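Local coordinates for protein AT-less polyketide synthase (Streptomyces platensis subsp. rosaceus, PDB 4TKT) that probably catalyses the decarboxylative condensation that extends a polyketide chain, acting as a ketosynthase domain in isomigrastatin biosynthesis, at residues S164-V169 against S179-T184; G211-S216 against E251-V256; R302-R307 against H435-D440. All coordinates share one frame; numbering follows the deposited sequence.

Contact 1 (S164-V169 against S179-T184); sequences SIANRV and SVTVDT
A166, S179 and T181 carry this meeting of a helix with a strand that runs nearly antiparallel to it, their axes 6.5 Å apart. The methyl of A166 points at the strand and settles against two oxygens: A166 CB is 3.3 Å from T181 OG1, and A166 CB is 3.5 Å from V180 O. T181 keeps its hydroxyl on the helix side because OG1 stands opposite the carbonyl carbon (chi1 -55°). There T181 OG1 takes a weak hydrogen bond from A166 N at 3.4 Å, while its stronger partner is the carbonyl of L162. At the start of the strand segment S179 does the polar work, reaching N167, the helix residue after A166. With OG swung anti to the backbone N (chi1 -174°), S179 OG donates to N167 OD1 at 2.8 Å, lying in the amide plane on a lone pair of that oxygen. S179 OG also bonds the hydroxyl of S170, whose OG meets A166 O as well, so hydroxyl groups line this end of the interface. The arrangement is that of a helix packed against the following strand, 179-182, which pairs with strand 129-136 and is, within this chain, the outermost strand on this side of the thiolase-fold sheet; as in other ketosynthases, the chain after it probably leads to the nucleophile.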
ATOM      1  N   SER A 164      12.738  12.793  -4.042  1.00 24.62           N
ATOM      2  CA  SER A 164      12.302  12.423  -5.382  1.00 25.26           C
ATOM      3  C   SER A 164      11.173  11.407  -5.343  1.00 24.30           C
ATOM      4  O   SER A 164      10.334  11.376  -6.239  1.00 29.76           O
ATOM      5  CB  SER A 164      13.471  11.870  -6.194  1.00 21.56           C
ATOM      6  OG  SER A 164      14.394  12.897  -6.500  1.00 35.76           O
ATOM      7  N   ILE A 165      11.157  10.581  -4.303  1.00 21.53           N
ATOM      8  CA  ILE A 165      10.108   9.584  -4.137  1.00 24.31           C
ATOM      9  C   ILE A 165       8.731  10.242  -4.139  1.00 25.22           C
ATOM     10  O   ILE A 165       7.816   9.783  -4.820  1.00 29.56           O
ATOM     11  CB  ILE A 165      10.300   8.781  -2.838  1.00 22.50           C
ATOM     12  CG1 ILE A 165      11.601   7.982  -2.903  1.00 18.31           C
ATOM     13  CG2 ILE A 165       9.128   7.845  -2.604  1.00 18.43           C
ATOM     14  CD1 ILE A 165      11.894   7.196  -1.648  1.00 20.33           C
ATOM     15  N   ALA A 166       8.594  11.333  -3.395  1.00 26.59           N
ATOM     16  CA  ALA A 166       7.329  12.056  -3.348  1.00 26.26           C
ATOM     17  C   ALA A 166       7.190  13.017  -4.524  1.00 25.99           C
ATOM     18  O   ALA A 166       6.102  13.183  -5.076  1.00 29.00           O
ATOM     19  CB  ALA A 166       7.199  12.809  -2.037  1.00 19.39           C
ATOM     20  N   ASN A 167       8.297  13.646  -4.904  1.00 19.27           N
ATOM     21  CA  ASN A 167       8.274  14.672  -5.940  1.00 19.55           C
ATOM     22  C   ASN A 167       7.949  14.134  -7.331  1.00 21.74           C
ATOM     23  O   ASN A 167       7.266  14.801  -8.108  1.00 30.99           O
ATOM     24  CB  ASN A 167       9.610  15.412  -5.973  1.00 19.99           C
ATOM     25  CG  ASN A 167       9.715  16.468  -4.888  1.00 23.24           C
ATOM     26  OD1 ASN A 167       8.786  16.661  -4.106  1.00 26.86           O
ATOM     27  ND2 ASN A 167      10.850  17.154  -4.832  1.00 20.15           N
ATOM     28  N   ARG A 168       8.428  12.935  -7.649  1.00 22.60           N
ATOM     29  CA  ARG A 168       8.165  12.353  -8.961  1.00 22.69           C
ATOM     30  C   ARG A 168       6.710  11.937  -9.105  1.00 21.99           C
ATOM     31  O   ARG A 168       6.148  12.014 -10.197  1.00 29.94           O
ATOM     32  CB  ARG A 168       9.076  11.155  -9.225  1.00 19.62           C
ATOM     33  CG  ARG A 168      10.518  11.550  -9.430  1.00 36.89           C
ATOM     34  CD  ARG A 168      11.303  10.480 -10.150  1.00 42.02           C
ATOM     35  NE  ARG A 168      12.714  10.844 -10.240  1.00 49.52           N
ATOM     36  CZ  ARG A 168      13.206  11.718 -11.112  1.00 56.39           C
ATOM     37  NH1 ARG A 168      12.399  12.322 -11.977  1.00 56.17           N
ATOM     38  NH2 ARG A 168      14.504  11.989 -11.118  1.00 60.25           N
ATOM     39  N   VAL A 169       6.104  11.496  -8.008  1.00 22.65           N
ATOM     40  CA  VAL A 169       4.686  11.160  -8.020  1.00 25.25           C
ATOM     41  C   VAL A 169       3.866  12.427  -8.244  1.00 25.46           C
ATOM     42  O   VAL A 169       2.986  12.459  -9.102  1.00 33.23           O
ATOM     43  CB  VAL A 169       4.245  10.472  -6.713  1.00 19.63           C
ATOM     44  CG1 VAL A 169       2.740  10.345  -6.660  1.00 20.14           C
ATOM     45  CG2 VAL A 169       4.889   9.104  -6.596  1.00 19.29           C
ATOM     46  N   SER A 179       4.215  18.163  -1.340  1.00 28.35           N
ATOM     47  CA  SER A 179       4.966  17.000  -1.797  1.00 27.62           C
ATOM     48  C   SER A 179       6.149  16.791  -0.870  1.00 24.41           C
ATOM     49  O   SER A 179       7.138  17.521  -0.939  1.00 24.37           O
ATOM     50  CB  SER A 179       5.433  17.183  -3.241  1.00 24.51           C
ATOM     51  OG  SER A 179       6.039  16.003  -3.739  1.00 21.61           O
ATOM     52  N   VAL A 180       6.038  15.800   0.008  1.00 25.37           N
ATOM     53  CA  VAL A 180       6.985  15.641   1.107  1.00 22.71           C
ATOM     54  C   VAL A 180       7.422  14.194   1.318  1.00 24.90           C
ATOM     55  O   VAL A 180       6.595  13.283   1.363  1.00 25.36           O
ATOM     56  CB  VAL A 180       6.382  16.166   2.435  1.00 21.22           C
ATOM     57  CG1 VAL A 180       7.317  15.895   3.593  1.00 28.93           C
ATOM     58  CG2 VAL A 180       6.087  17.650   2.342  1.00 34.56           C
ATOM     59  N   THR A 181       8.727  13.986   1.448  1.00 20.95           N
ATOM     60  CA  THR A 181       9.235  12.713   1.931  1.00 21.90           C
ATOM     61  C   THR A 181       9.741  12.899   3.352  1.00 27.90           C
ATOM     62  O   THR A 181      10.528  13.805   3.622  1.00 33.33           O
ATOM     63  CB  THR A 181      10.363  12.158   1.054  1.00 19.31           C
ATOM     64  OG1 THR A 181       9.915  12.068  -0.303  1.00 24.36           O
ATOM     65  CG2 THR A 181      10.775  10.774   1.539  1.00 19.15           C
ATOM     66  N   VAL A 182       9.276  12.053   4.263  1.00 27.53           N
ATOM     67  CA  VAL A 182       9.699  12.140   5.652  1.00 26.03           C
ATOM     68  C   VAL A 182      10.496  10.918   6.073  1.00 24.08           C
ATOM     69  O   VAL A 182      10.213   9.794   5.654  1.00 27.27           O
ATOM     70  CB  VAL A 182       8.502  12.301   6.602  1.00 31.89           C
ATOM     71  CG1 VAL A 182       7.847  13.643   6.381  1.00 35.51           C
ATOM     72  CG2 VAL A 182       7.503  11.175   6.400  1.00 28.13           C
ATOM     73  N   ASP A 183      11.504  11.152   6.903  1.00 20.73           N
ATOM     74  CA  ASP A 183      12.285  10.071   7.472  1.00 21.68           C
ATOM     75  C   ASP A 183      12.211  10.113   8.992  1.00 26.36           C
ATOM     76  O   ASP A 183      12.706  11.043   9.625  1.00 25.88           O
ATOM     77  CB  ASP A 183      13.740  10.146   7.003  1.00 20.67           C
ATOM     78  CG  ASP A 183      14.573   8.977   7.498  1.00 37.17           C
ATOM     79  OD1 ASP A 183      13.985   8.002   8.009  1.00 32.64           O
ATOM     80  OD2 ASP A 183      15.816   9.028   7.380  1.00 51.53           O
ATOM     81  N   THR A 184      11.563   9.107   9.565  1.00 23.60           N
ATOM     82  CA  THR A 184      11.595   8.881  11.003  1.00 26.74           C
ATOM     83  C   THR A 184      11.919   7.412  11.227  1.00 28.97           C
ATOM     84  O   THR A 184      11.476   6.805  12.201  1.00 30.36           O
ATOM     85  CB  THR A 184      10.267   9.240  11.683  1.00 22.64           C
ATOM     86  OG1 THR A 184       9.210   8.459  11.112  1.00 29.22           O
ATOM     87  CG2 THR A 184       9.955  10.717  11.501  1.00 22.75           C
TER

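Contact 2 (G211-S216 against E251-V256); sequences GGVNLS and EGVGAV
The carboxylate of E251 has S216 N and R45 at one oxygen and L70 at the other. E251 OE2 accepts S216 N at 2.8 Å on its anti lone pair, the one away from OE1, and also forms a salt bridge with R45; OE1 takes the backbone N-H of L70, so both oxygens are engaged. Extended beyond CG, E251 crosses the L215 side chain at about a right angle, with E251 CG 3.7 Å from L215 CA. Shortened to an alanine, this position would probably leave the N-H groups of S216 and L70 without these acceptors and R45 without this carboxylate, so that the chain just after strand 208-214 would be less firmly held.

Beyond E251 the two chains form a regular antiparallel ladder. G212 pairs with G254 and N214 with G252 in hydrogen-bonded fashion, four N-H...O bonds in all; the straightest, G254 N to G212 O, is 3.1 Å long at 167°. On one face of this ribbon V213 and V253 stand side by side, CG2 of V213 lying 3.7 Å from CG2 of V253, and A255 shares their side; helix 93-109 covers this face through C101 and T105. The other face carries glycines and N214, whose ND2 bonds G250 O.

At G211 the chains come especially close, G211 CA being 3.9 Å from A255 CA, and a side chain on G211 would run into G254 O. Every touching residue is buried, and the side chain of E251 lies about 6 Å from a bound MES, probably from the crystallisation liquor. Strand 252-260 is the one that runs against its neighbours in the five-stranded N-terminal sheet, order 3-2-4-5-1, a sheet order characteristic of each half of the thiolase fold.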
ATOM      1  N   GLY A 211       2.067   7.004   1.999  1.00 22.76           N
ATOM      2  CA  GLY A 211       2.615   5.663   1.987  1.00 25.33           C
ATOM      3  C   GLY A 211       4.091   5.616   2.314  1.00 24.23           C
ATOM      4  O   GLY A 211       4.705   6.636   2.634  1.00 31.78           O
ATOM      5  N   GLY A 212       4.660   4.419   2.233  1.00 20.18           N
ATOM      6  CA  GLY A 212       6.064   4.211   2.519  1.00 19.85           C
ATOM      7  C   GLY A 212       6.695   3.228   1.554  1.00 22.08           C
ATOM      8  O   GLY A 212       6.009   2.416   0.936  1.00 24.82           O
ATOM      9  N   VAL A 213       8.012   3.307   1.420  1.00 25.42           N
ATOM     10  CA  VAL A 213       8.744   2.405   0.547  1.00 19.71           C
ATOM     11  C   VAL A 213      10.066   2.014   1.197  1.00 28.07           C
ATOM     12  O   VAL A 213      10.745   2.846   1.802  1.00 25.67           O
ATOM     13  CB  VAL A 213       8.998   3.040  -0.840  1.00 22.98           C
ATOM     14  CG1 VAL A 213       9.654   4.406  -0.699  1.00 18.62           C
ATOM     15  CG2 VAL A 213       9.837   2.120  -1.715  1.00 23.08           C
ATOM     16  N   ASN A 214      10.417   0.739   1.091  1.00 25.47           N
ATOM     17  CA  ASN A 214      11.677   0.260   1.628  1.00 23.64           C
ATOM     18  C   ASN A 214      12.209  -0.930   0.846  1.00 22.99           C
ATOM     19  O   ASN A 214      11.537  -1.953   0.729  1.00 25.36           O
ATOM     20  CB  ASN A 214      11.515  -0.111   3.100  1.00 23.86           C
ATOM     21  CG  ASN A 214      12.822  -0.515   3.742  1.00 27.27           C
ATOM     22  OD1 ASN A 214      13.643   0.333   4.084  1.00 34.51           O
ATOM     23  ND2 ASN A 214      13.023  -1.816   3.912  1.00 27.93           N
ATOM     24  N   LEU A 215      13.419  -0.791   0.312  1.00 19.55           N
ATOM     25  CA  LEU A 215      14.041  -1.863  -0.455  1.00 22.06           C
ATOM     26  C   LEU A 215      15.408  -2.231   0.108  1.00 27.58           C
ATOM     27  O   LEU A 215      16.062  -1.417   0.763  1.00 27.25           O
ATOM     28  CB  LEU A 215      14.174  -1.462  -1.927  1.00 22.68           C
ATOM     29  CG  LEU A 215      12.868  -1.148  -2.661  1.00 28.90           C
ATOM     30  CD1 LEU A 215      13.134  -0.775  -4.112  1.00 30.73           C
ATOM     31  CD2 LEU A 215      11.901  -2.323  -2.573  1.00 28.32           C
ATOM     32  N   SER A 216      15.832  -3.463  -0.148  1.00 25.25           N
ATOM     33  CA  SER A 216      17.153  -3.919   0.263  1.00 30.04           C
ATOM     34  C   SER A 216      18.008  -4.190  -0.967  1.00 24.91           C
ATOM     35  O   SER A 216      18.153  -5.334  -1.393  1.00 28.25           O
ATOM     36  CB  SER A 216      17.052  -5.178   1.130  1.00 34.80           C
ATOM     37  OG  SER A 216      16.313  -4.930   2.315  1.00 37.81           O
ATOM     38  N   GLU A 251      11.402  -6.052   2.389  1.00 26.99           N
ATOM     39  CA  GLU A 251      11.115  -5.064   1.353  1.00 21.04           C
ATOM     40  C   GLU A 251       9.615  -4.837   1.217  1.00 28.49           C
ATOM     41  O   GLU A 251       8.826  -5.742   1.468  1.00 33.65           O
ATOM     42  CB  GLU A 251      11.691  -5.508   0.007  1.00 25.20           C
ATOM     43  CG  GLU A 251      13.202  -5.488  -0.070  1.00 29.29           C
ATOM     44  CD  GLU A 251      13.713  -5.941  -1.422  1.00 31.93           C
ATOM     45  OE1 GLU A 251      13.048  -6.784  -2.062  1.00 29.27           O
ATOM     46  OE2 GLU A 251      14.777  -5.449  -1.848  1.00 36.47           O
ATOM     47  N   GLY A 252       9.220  -3.635   0.813  1.00 26.46           N
ATOM     48  CA  GLY A 252       7.809  -3.348   0.641  1.00 24.66           C
ATOM     49  C   GLY A 252       7.504  -1.962   0.114  1.00 22.57           C
ATOM     50  O   GLY A 252       8.232  -1.007   0.380  1.00 28.28           O
ATOM     51  N   VAL A 253       6.423  -1.862  -0.652  1.00 25.02           N
ATOM     52  CA  VAL A 253       5.926  -0.582  -1.144  1.00 22.73           C
ATOM     53  C   VAL A 253       4.416  -0.537  -0.967  1.00 23.58           C
ATOM     54  O   VAL A 253       3.717  -1.455  -1.389  1.00 26.37           O
ATOM     55  CB  VAL A 253       6.258  -0.348  -2.632  1.00 25.08           C
ATOM     56  CG1 VAL A 253       5.980   1.098  -3.008  1.00 22.07           C
ATOM     57  CG2 VAL A 253       7.704  -0.703  -2.935  1.00 33.34           C
ATOM     58  N   GLY A 254       3.909   0.521  -0.348  1.00 20.50           N
ATOM     59  CA  GLY A 254       2.479   0.642  -0.137  1.00 23.79           C
ATOM     60  C   GLY A 254       2.028   2.084  -0.066  1.00 28.10           C
ATOM     61  O   GLY A 254       2.832   2.980   0.197  1.00 27.49           O
ATOM     62  N   ALA A 255       0.739   2.308  -0.303  1.00 26.26           N
ATOM     63  CA  ALA A 255       0.172   3.650  -0.229  1.00 28.04           C
ATOM     64  C   ALA A 255      -1.338   3.623  -0.021  1.00 25.12           C
ATOM     65  O   ALA A 255      -2.007   2.645  -0.355  1.00 30.79           O
ATOM     66  CB  ALA A 255       0.509   4.436  -1.483  1.00 21.24           C
ATOM     67  N   VAL A 256      -1.862   4.703   0.546  1.00 24.12           N
ATOM     68  CA  VAL A 256      -3.301   4.888   0.667  1.00 23.82           C
ATOM     69  C   VAL A 256      -3.693   6.257   0.132  1.00 28.47           C
ATOM     70  O   VAL A 256      -2.921   7.212   0.220  1.00 29.42           O
ATOM     71  CB  VAL A 256      -3.780   4.758   2.127  1.00 27.01           C
ATOM     72  CG1 VAL A 256      -3.808   3.306   2.553  1.00 24.77           C
ATOM     73  CG2 VAL A 256      -2.898   5.576   3.053  1.00 24.08           C
TER

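Contact 3 (R302-R307 against H435-D440); sequences RSAWRR and HVVVED
H435 reaches from its strand to helix 294-308 and meets A304 and W305 in succession. Its CB lies 4.2 Å from A304 CB. The ring is set anti to the backbone N (chi1 -168°), which brings CD2 to the helix: H435 CD2 is 4.0 Å from A304 CB, the methyl sitting at the ring's edge, near its plane. At the tip, H435 NE2 comes to 3.7 Å from W305 NE1, but the two nitrogens make no hydrogen bond. The imidazole and the five-membered ring of W305 are turned 85° to each other, with centroids 5.4 Å apart, an oblique approach. On the other side of the imidazole, ND1 is hydrogen-bonded to S425 OG, which would fix the rotation of the ring.

Two residues along, V437 points the same way and adds an aliphatic contact. Its CG2 touches W305 CD1 at 3.6 Å, in the plane of the indole at its edge, and packs 4.0 Å from A304 CB. The methyl of A304 thus lodges between H435 and V437, while CD1 and NE1 on the five-membered side of the indole meet V437 and H435.

The segment axes of 302-307 and 435-439 cross at -34°. W305 is gripped beyond this contact by an edge-to-face pairing with F340 and by P312, and A304 also leans on A279 of the adjacent strand 273-282. That strand bonds to one side of 432-439 and strand 421-427 to the other, so helix 294-308 covers one face of the sheet while helix 366-380 meets V438 on the opposite face.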
ATOM      1  N   ARG A 302      -2.050   6.892  23.812  1.00 37.10           N
ATOM      2  CA  ARG A 302      -3.141   7.613  24.459  1.00 38.29           C
ATOM      3  C   ARG A 302      -3.502   8.885  23.699  1.00 37.76           C
ATOM      4  O   ARG A 302      -4.677   9.236  23.588  1.00 41.47           O
ATOM      5  CB  ARG A 302      -2.784   7.969  25.902  1.00 39.06           C
ATOM      6  CG  ARG A 302      -2.700   6.791  26.857  1.00 40.03           C
ATOM      7  CD  ARG A 302      -2.608   7.281  28.295  1.00 41.11           C
ATOM      8  NE  ARG A 302      -1.636   6.524  29.077  1.00 52.18           N
ATOM      9  CZ  ARG A 302      -0.408   6.949  29.356  1.00 40.41           C
ATOM     10  NH1 ARG A 302       0.002   8.135  28.925  1.00 39.48           N
ATOM     11  NH2 ARG A 302       0.409   6.193  30.073  1.00 53.57           N
ATOM     12  N   SER A 303      -2.490   9.578  23.186  1.00 41.25           N
ATOM     13  CA  SER A 303      -2.709  10.820  22.449  1.00 42.88           C
ATOM     14  C   SER A 303      -3.545  10.576  21.203  1.00 44.04           C
ATOM     15  O   SER A 303      -4.428  11.369  20.871  1.00 48.40           O
ATOM     16  CB  SER A 303      -1.379  11.462  22.065  1.00 34.54           C
ATOM     17  OG  SER A 303      -0.602  11.737  23.215  1.00 57.12           O
ATOM     18  N   ALA A 304      -3.262   9.474  20.516  1.00 40.26           N
ATOM     19  CA  ALA A 304      -4.005   9.114  19.316  1.00 38.81           C
ATOM     20  C   ALA A 304      -5.437   8.750  19.682  1.00 38.41           C
ATOM     21  O   ALA A 304      -6.380   9.129  18.987  1.00 37.09           O
ATOM     22  CB  ALA A 304      -3.327   7.964  18.589  1.00 34.61           C
ATOM     23  N   TRP A 305      -5.590   8.020  20.781  1.00 37.71           N
ATOM     24  CA  TRP A 305      -6.907   7.641  21.278  1.00 39.26           C
ATOM     25  C   TRP A 305      -7.756   8.865  21.614  1.00 39.97           C
ATOM     26  O   TRP A 305      -8.928   8.930  21.244  1.00 43.18           O
ATOM     27  CB  TRP A 305      -6.771   6.744  22.509  1.00 43.88           C
ATOM     28  CG  TRP A 305      -6.304   5.355  22.195  1.00 44.03           C
ATOM     29  CD1 TRP A 305      -6.145   4.804  20.958  1.00 40.44           C
ATOM     30  CD2 TRP A 305      -5.938   4.339  23.138  1.00 44.41           C
ATOM     31  NE1 TRP A 305      -5.702   3.507  21.070  1.00 41.86           N
ATOM     32  CE2 TRP A 305      -5.568   3.198  22.398  1.00 43.90           C
ATOM     33  CE3 TRP A 305      -5.887   4.282  24.535  1.00 45.59           C
ATOM     34  CZ2 TRP A 305      -5.155   2.014  23.009  1.00 44.82           C
ATOM     35  CZ3 TRP A 305      -5.473   3.107  25.138  1.00 44.43           C
ATOM     36  CH2 TRP A 305      -5.112   1.989  24.376  1.00 44.36           C
ATOM     37  N   ARG A 306      -7.161   9.832  22.306  1.00 39.72           N
ATOM     38  CA  ARG A 306      -7.878  11.044  22.693  1.00 46.06           C
ATOM     39  C   ARG A 306      -8.309  11.834  21.462  1.00 43.29           C
ATOM     40  O   ARG A 306      -9.435  12.319  21.387  1.00 47.10           O
ATOM     41  CB  ARG A 306      -7.014  11.918  23.607  1.00 40.26           C
ATOM     42  N   ARG A 307      -7.405  11.949  20.497  1.00 38.42           N
ATOM     43  CA  ARG A 307      -7.693  12.657  19.257  1.00 41.53           C
ATOM     44  C   ARG A 307      -8.760  11.929  18.446  1.00 42.04           C
ATOM     45  O   ARG A 307      -9.535  12.549  17.716  1.00 38.83           O
ATOM     46  CB  ARG A 307      -6.414  12.818  18.436  1.00 39.49           C
ATOM     47  CG  ARG A 307      -6.581  13.587  17.137  1.00 58.23           C
ATOM     48  CD  ARG A 307      -5.518  14.664  17.021  1.00 73.13           C
ATOM     49  NE  ARG A 307      -4.197  14.156  17.382  1.00 78.32           N
ATOM     50  CZ  ARG A 307      -3.171  14.924  17.734  1.00 74.03           C
ATOM     51  NH1 ARG A 307      -3.315  16.241  17.779  1.00 75.65           N
ATOM     52  NH2 ARG A 307      -2.005  14.375  18.048  1.00 67.69           N
ATOM     53  N   HIS A 435       1.270   6.187  16.441  1.00 31.38           N
ATOM     54  CA  HIS A 435       0.119   5.310  16.590  1.00 32.26           C
ATOM     55  C   HIS A 435      -1.052   5.853  15.782  1.00 36.51           C
ATOM     56  O   HIS A 435      -1.308   7.057  15.772  1.00 33.55           O
ATOM     57  CB  HIS A 435      -0.273   5.158  18.059  1.00 32.83           C
ATOM     58  CG  HIS A 435      -1.261   4.063  18.310  1.00 39.04           C
ATOM     59  ND1 HIS A 435      -0.885   2.751  18.505  1.00 34.18           N
ATOM     60  CD2 HIS A 435      -2.612   4.083  18.392  1.00 41.04           C
ATOM     61  CE1 HIS A 435      -1.961   2.011  18.701  1.00 35.18           C
ATOM     62  NE2 HIS A 435      -3.023   2.794  18.636  1.00 35.49           N
ATOM     63  N   VAL A 436      -1.753   4.957  15.095  1.00 35.65           N
ATOM     64  CA  VAL A 436      -2.883   5.341  14.260  1.00 33.42           C
ATOM     65  C   VAL A 436      -4.122   4.549  14.658  1.00 37.52           C
ATOM     66  O   VAL A 436      -4.045   3.345  14.902  1.00 40.28           O
ATOM     67  CB  VAL A 436      -2.573   5.120  12.765  1.00 33.01           C
ATOM     68  CG1 VAL A 436      -3.795   5.395  11.914  1.00 33.63           C
ATOM     69  CG2 VAL A 436      -1.423   6.009  12.332  1.00 38.28           C
ATOM     70  N   VAL A 437      -5.259   5.234  14.738  1.00 36.88           N
ATOM     71  CA  VAL A 437      -6.517   4.608  15.130  1.00 36.58           C
ATOM     72  C   VAL A 437      -7.489   4.539  13.960  1.00 40.54           C
ATOM     73  O   VAL A 437      -7.884   5.570  13.416  1.00 38.67           O
ATOM     74  CB  VAL A 437      -7.185   5.370  16.284  1.00 36.69           C
ATOM     75  CG1 VAL A 437      -8.478   4.686  16.690  1.00 41.87           C
ATOM     76  CG2 VAL A 437      -6.236   5.483  17.462  1.00 39.14           C
ATOM     77  N   VAL A 438      -7.878   3.326  13.575  1.00 42.31           N
ATOM     78  CA  VAL A 438      -8.779   3.152  12.440  1.00 41.70           C
ATOM     79  C   VAL A 438     -10.036   2.358  12.796  1.00 39.57           C
ATOM     80  O   VAL A 438     -10.024   1.491  13.670  1.00 41.05           O
ATOM     81  CB  VAL A 438      -8.073   2.449  11.251  1.00 41.86           C
ATOM     82  CG1 VAL A 438      -6.818   3.203  10.853  1.00 39.14           C
ATOM     83  CG2 VAL A 438      -7.736   1.010  11.592  1.00 37.21           C
ATOM     84  N   GLU A 439     -11.125   2.681  12.112  1.00 39.06           N
ATOM     85  CA  GLU A 439     -12.357   1.912  12.195  1.00 44.54           C
ATOM     86  C   GLU A 439     -12.896   1.700  10.785  1.00 49.90           C
ATOM     87  O   GLU A 439     -12.625   2.505   9.893  1.00 57.55           O
ATOM     88  CB  GLU A 439     -13.393   2.626  13.065  1.00 49.28           C
ATOM     89  CG  GLU A 439     -13.820   3.982  12.523  1.00 59.24           C
ATOM     90  CD  GLU A 439     -14.968   4.594  13.304  1.00 70.68           C
ATOM     91  OE1 GLU A 439     -15.316   4.059  14.378  1.00 75.55           O
ATOM     92  OE2 GLU A 439     -15.524   5.614  12.841  1.00 72.69           O
ATOM     93  N   ASP A 440     -13.648   0.626  10.569  1.00 46.47           N
ATOM     94  CA  ASP A 440     -14.246   0.421   9.255  1.00 47.03           C
ATOM     95  C   ASP A 440     -15.468   1.318   9.088  1.00 45.86           C
ATOM     96  O   ASP A 440     -15.851   2.043  10.007  1.00 44.77           O
ATOM     97  CB  ASP A 440     -14.615  -1.050   9.025  1.00 50.19           C
ATOM     98  CG  ASP A 440     -15.471  -1.623  10.131  1.00 58.29           C
ATOM     99  OD1 ASP A 440     -15.864  -0.870  11.047  1.00 65.92           O
ATOM    100  OD2 ASP A 440     -15.759  -2.838  10.075  1.00 58.53           O
TER

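All three contacts reach one mixed sheet, but at different depths. Contact 2 is its core, about 7 Å between its centre and that of the chain, and is held mainly by backbone hydrogen bonds between strands, with a valine pair and the E251 carboxylate added. Contacts 1 and 3 each lay a helix on a strand. Contact 1, on the strand that is outermost within this chain, is only partly buried and combines an alanine methyl with hydroxyls and an amide; contact 3 is buried yet farther from the middle, and joins its elements by aromatic and aliphatic packing without a hydrogen bond. Contacts 1 and 2 touch directly, I165 CD1 lying 3.7 Å from V213 CG1, whereas contact 3 stays about 9 Å from contact 2 at the nearest atoms.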